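Local atomic coordinates of uncharacterized protein (Bacteroides eggerthii DSM 20697, PDB entry 4ECO), a protein that is of unknown function but, as a leucine-rich repeat solenoid, probably binds other proteins. Residues T196-S199 with K200-R204; K264-T267 with F268-A271. One frame throughout, in Å; residues are numbered along the deposited sequence.

Interaction 1. Residues T196-S199 with K200-R204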
loop_
_atom_site.group_PDB
_atom_site.type_symbol
_atom_site.label_atom_id
_atom_site.label_comp_id
_atom_site.label_asym_id
_atom_site.label_seq_id
_atom_site.Cartn_x
_atom_site.Cartn_y
_atom_site.Cartn_z
ATOM N N THR A 196 4.593 30.527 -2.439
ATOM C CA THR A 196 4.301 30.831 -3.840
ATOM C C THR A 196 5.553 30.848 -4.714
ATOM O O THR A 196 5.440 30.901 -5.936
ATOM C CB THR A 196 3.583 32.188 -3.926
ATOM O OG1 THR A 196 4.372 33.197 -3.275
ATOM C CG2 THR A 196 2.186 32.141 -3.310
ATOM N N PHE A 197 6.733 30.778 -4.103
ATOM C CA PHE A 197 8.002 30.844 -4.811
ATOM C C PHE A 197 9.108 30.178 -3.984
ATOM O O PHE A 197 9.098 30.258 -2.748
ATOM C CB PHE A 197 8.345 32.339 -5.075
ATOM C CG PHE A 197 9.438 32.601 -6.069
ATOM C CD1 PHE A 197 10.770 32.587 -5.681
ATOM C CD2 PHE A 197 9.139 32.872 -7.397
ATOM C CE1 PHE A 197 11.786 32.775 -6.616
ATOM C CE2 PHE A 197 10.157 33.078 -8.328
ATOM C CZ PHE A 197 11.474 33.041 -7.926
ATOM N N VAL A 198 10.056 29.517 -4.668
ATOM C CA VAL A 198 11.236 28.901 -4.055
ATOM C C VAL A 198 12.420 29.362 -4.878
ATOM O O VAL A 198 12.450 29.154 -6.098
ATOM C CB VAL A 198 11.221 27.356 -3.864
ATOM C CG1 VAL A 198 12.385 26.921 -2.979
ATOM C CG2 VAL A 198 9.917 26.881 -3.252
ATOM N N SER A 199 13.380 30.012 -4.202
ATOM C CA SER A 199 14.592 30.576 -4.771
ATOM C C SER A 199 15.511 29.517 -5.434
ATOM O O SER A 199 15.654 28.384 -4.965
ATOM C CB SER A 199 15.372 31.306 -3.678
ATOM O OG SER A 199 16.655 31.743 -4.090
ATOM N N LYS A 200 16.150 29.941 -6.522
ATOM C CA LYS A 200 17.172 29.267 -7.303
ATOM C C LYS A 200 18.340 28.838 -6.401
ATOM O O LYS A 200 18.988 27.826 -6.669
ATOM C CB LYS A 200 17.656 30.312 -8.331
ATOM C CG LYS A 200 18.576 29.852 -9.440
ATOM C CD LYS A 200 18.929 31.036 -10.323
ATOM C CE LYS A 200 19.952 30.671 -11.372
ATOM N NZ LYS A 200 20.252 31.803 -12.302
ATOM N N ALA A 201 18.583 29.627 -5.316
ATOM C CA ALA A 201 19.671 29.551 -4.327
ATOM C C ALA A 201 19.876 28.167 -3.716
ATOM O O ALA A 201 20.975 27.919 -3.235
ATOM C CB ALA A 201 19.440 30.553 -3.203
ATOM N N VAL A 202 18.863 27.264 -3.766
ATOM C CA VAL A 202 18.921 25.888 -3.255
ATOM C C VAL A 202 20.158 25.130 -3.903
ATOM O O VAL A 202 20.782 24.300 -3.232
ATOM C CB VAL A 202 17.555 25.179 -3.491
ATOM C CG1 VAL A 202 17.596 23.700 -3.115
ATOM C CG2 VAL A 202 16.461 25.876 -2.699
HETATM N N MSE A 203 20.565 25.519 -5.149
HETATM C CA MSE A 203 21.744 24.992 -5.879
HETATM C C MSE A 203 23.068 25.239 -5.139
HETATM O O MSE A 203 24.107 24.698 -5.539
HETATM C CB MSE A 203 21.874 25.657 -7.252
HETATM C CG MSE A 203 20.711 25.468 -8.201
HETATM SE SE MSE A 203 21.191 26.375 -9.862
HETATM C CE MSE A 203 19.455 26.403 -10.748
ATOM N N ARG A 204 23.056 26.148 -4.142
ATOM C CA ARG A 204 24.238 26.453 -3.355
ATOM C C ARG A 204 24.409 25.421 -2.239
ATOM O O ARG A 204 25.542 25.176 -1.811
ATOM C CB ARG A 204 24.165 27.872 -2.786
ATOM C CG ARG A 204 25.532 28.434 -2.399
ATOM C CD ARG A 204 25.452 29.928 -2.251
ATOM N NE ARG A 204 26.730 30.545 -1.902
ATOM C CZ ARG A 204 27.138 30.781 -0.659
ATOM N NH1 ARG A 204 26.372 30.450 0.374
ATOM N NH2 ARG A 204 28.310 31.359 -0.437
#
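With OG set opposite its own backbone N (chi1 172°), Ser-199 swings its hydroxyl forward over the start of the 3-10 turn at 200-204, where the backbone N of Ala-201 meets it. Val-202 carries CG2 on the side of its backbone N, chi1 for CG1 being 174°, and this branch leans back toward the end of the strand. The bond from Ala-201 N to Ser-199 OG is 3.1 Å long and fairly straight, at 158° about the hydrogen. A serine suits this place because its short side chain can accept an N-H in the first turn, where no preceding carbonyl does so; the methyl of Ala-201 lies beside the same oxygen. Asp-99 OD1 also hydrogen-bonds to that hydroxyl, which thus joins the turn to a neighbouring loop. On the apolar side, Val-202 CG2 sits 4.2 Å from Val-198 CG1, a light valine-valine touch that suits branched side chains in a buried corner. The same CG2 also rests against the backbone, 3.5 Å from Ser-199 O. The turn continues with Met-203 N bonded to Lys-200 O at 3.2 Å. The chemistry implies a polar fastening at the N-H of Ala-201, near the start of the turn, backed by aliphatic packing, so that the buried amide finds an acceptor in a hydroxyl that is itself bonded to Asp-99 OD1.

Interaction 2. Residues K264-T267 with F268-A271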
loop_
_atom_site.group_PDB
_atom_site.type_symbol
_atom_site.label_atom_id
_atom_site.label_comp_id
_atom_site.label_asym_id
_atom_site.label_seq_id
_atom_site.Cartn_x
_atom_site.Cartn_y
_atom_site.Cartn_z
ATOM N N LYS A 264 2.935 20.825 -14.650
ATOM C CA LYS A 264 4.087 20.006 -15.043
ATOM C C LYS A 264 4.979 19.842 -13.840
ATOM O O LYS A 264 4.833 20.584 -12.872
ATOM C CB LYS A 264 4.859 20.628 -16.238
ATOM C CG LYS A 264 5.707 21.854 -15.883
ATOM C CD LYS A 264 6.535 22.365 -17.034
ATOM C CE LYS A 264 7.673 23.190 -16.513
ATOM N NZ LYS A 264 8.283 24.013 -17.584
ATOM N N LEU A 265 5.903 18.882 -13.876
ATOM C CA LEU A 265 6.853 18.699 -12.766
ATOM C C LEU A 265 7.939 19.747 -12.866
ATOM O O LEU A 265 8.318 20.084 -13.997
ATOM C CB LEU A 265 7.475 17.283 -12.741
ATOM C CG LEU A 265 6.532 16.112 -12.482
ATOM C CD1 LEU A 265 7.283 14.804 -12.534
ATOM C CD2 LEU A 265 5.840 16.238 -11.133
ATOM N N PRO A 266 8.454 20.283 -11.720
ATOM C CA PRO A 266 9.555 21.269 -11.801
ATOM C C PRO A 266 10.750 20.643 -12.531
ATOM O O PRO A 266 11.034 19.449 -12.399
ATOM C CB PRO A 266 9.848 21.634 -10.337
ATOM C CG PRO A 266 9.215 20.617 -9.533
ATOM C CD PRO A 266 8.103 19.978 -10.320
ATOM N N THR A 267 11.385 21.434 -13.367
ATOM C CA THR A 267 12.446 20.997 -14.279
ATOM C C THR A 267 13.792 20.683 -13.600
ATOM O O THR A 267 14.669 20.083 -14.245
ATOM C CB THR A 267 12.663 22.073 -15.340
ATOM O OG1 THR A 267 13.041 23.284 -14.686
ATOM C CG2 THR A 267 11.414 22.301 -16.195
ATOM N N PHE A 268 13.957 21.064 -12.327
ATOM C CA PHE A 268 15.223 20.855 -11.626
ATOM C C PHE A 268 15.447 19.370 -11.332
ATOM O O PHE A 268 16.599 18.958 -11.145
ATOM C CB PHE A 268 15.281 21.687 -10.330
ATOM C CG PHE A 268 14.588 21.107 -9.125
ATOM C CD1 PHE A 268 13.250 21.379 -8.878
ATOM C CD2 PHE A 268 15.281 20.305 -8.221
ATOM C CE1 PHE A 268 12.610 20.844 -7.757
ATOM C CE2 PHE A 268 14.641 19.752 -7.112
ATOM C CZ PHE A 268 13.311 20.031 -6.882
ATOM N N LEU A 269 14.344 18.583 -11.257
ATOM C CA LEU A 269 14.386 17.159 -10.924
ATOM C C LEU A 269 15.239 16.397 -11.922
ATOM O O LEU A 269 16.159 15.715 -11.479
ATOM C CB LEU A 269 12.980 16.558 -10.851
ATOM C CG LEU A 269 12.035 17.149 -9.796
ATOM C CD1 LEU A 269 10.603 16.772 -10.086
ATOM C CD2 LEU A 269 12.413 16.735 -8.411
ATOM N N LYS A 270 15.012 16.572 -13.256
ATOM C CA LYS A 270 15.799 15.860 -14.283
ATOM C C LYS A 270 17.272 16.344 -14.332
ATOM O O LYS A 270 18.144 15.609 -14.822
ATOM C CB LYS A 270 15.157 15.961 -15.674
ATOM C CG LYS A 270 14.976 17.359 -16.214
ATOM C CD LYS A 270 14.188 17.304 -17.500
ATOM C CE LYS A 270 14.049 18.649 -18.149
ATOM N NZ LYS A 270 13.177 18.561 -19.344
ATOM N N ALA A 271 17.543 17.533 -13.779
ATOM C CA ALA A 271 18.874 18.128 -13.716
ATOM C C ALA A 271 19.715 17.560 -12.543
ATOM O O ALA A 271 20.909 17.842 -12.485
ATOM C CB ALA A 271 18.761 19.648 -13.587
HETATM O O HOH W 1 12.307 17.454 -14.107
#
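The side chains of Pro-266 and Phe-268 run alongside each other and form the close-packed part of this type I turn, which runs from Pro-266 to Leu-269. Pro-266 CB comes within 3.7 Å of Phe-268 CD1, and its CG within 3.8 Å of CE1. Phe-268 holds CG between its backbone N and carbonyl carbon (chi1 82°), which brings the CD1-CE1 side of the ring next to the proline. Leu-269 adds CD1, 4.1 Å from both Leu-265 CB and Pro-266 CD; beyond the turn, Trp-245 meets the ring and Val-254 touches both Phe-268 and Leu-269. Cutting Phe-268 back to an alanine would probably leave one flank of Pro-266 and Trp-245 without their aromatic partner. The other side is looser and wetter. There Lys-270, exposed as its charge suits, brushes Thr-267 O with CG at 3.4 Å. A water bridges the turn, donating to Pro-266 O at 2.9 Å and accepting from Lys-270 N at 3.0 Å. Proline suits its place through a compact apolar ring that packs inward while its carbonyl receives the water. The chemistry implies a turn held by apolar contacts within and by water at its polar backbone, in place of a direct bond between those two groups.

From the N terminus, the chain first reaches interaction 1, where strand 194-198, paired in parallel with strand 96-97, ends and turns into 200-204 before strand 210-214. It then passes helix 233-238 and strand 253-257 to interaction 2, in the connection leading to strand 277-279. Each contact closes only a short local turn, and the two follow in series, neither nested nor crossed. The centres of interaction 1 and interaction 2 are about 13 Å apart. The nearest atoms of interaction 1 and interaction 2 are about 6 Å apart, without touching. Trp-245 spans the gap, meeting Met-203 of the first and Phe-268 of the second; Leu-265 and Leu-269 also pack on helix 288-300, within the repeat solenoid.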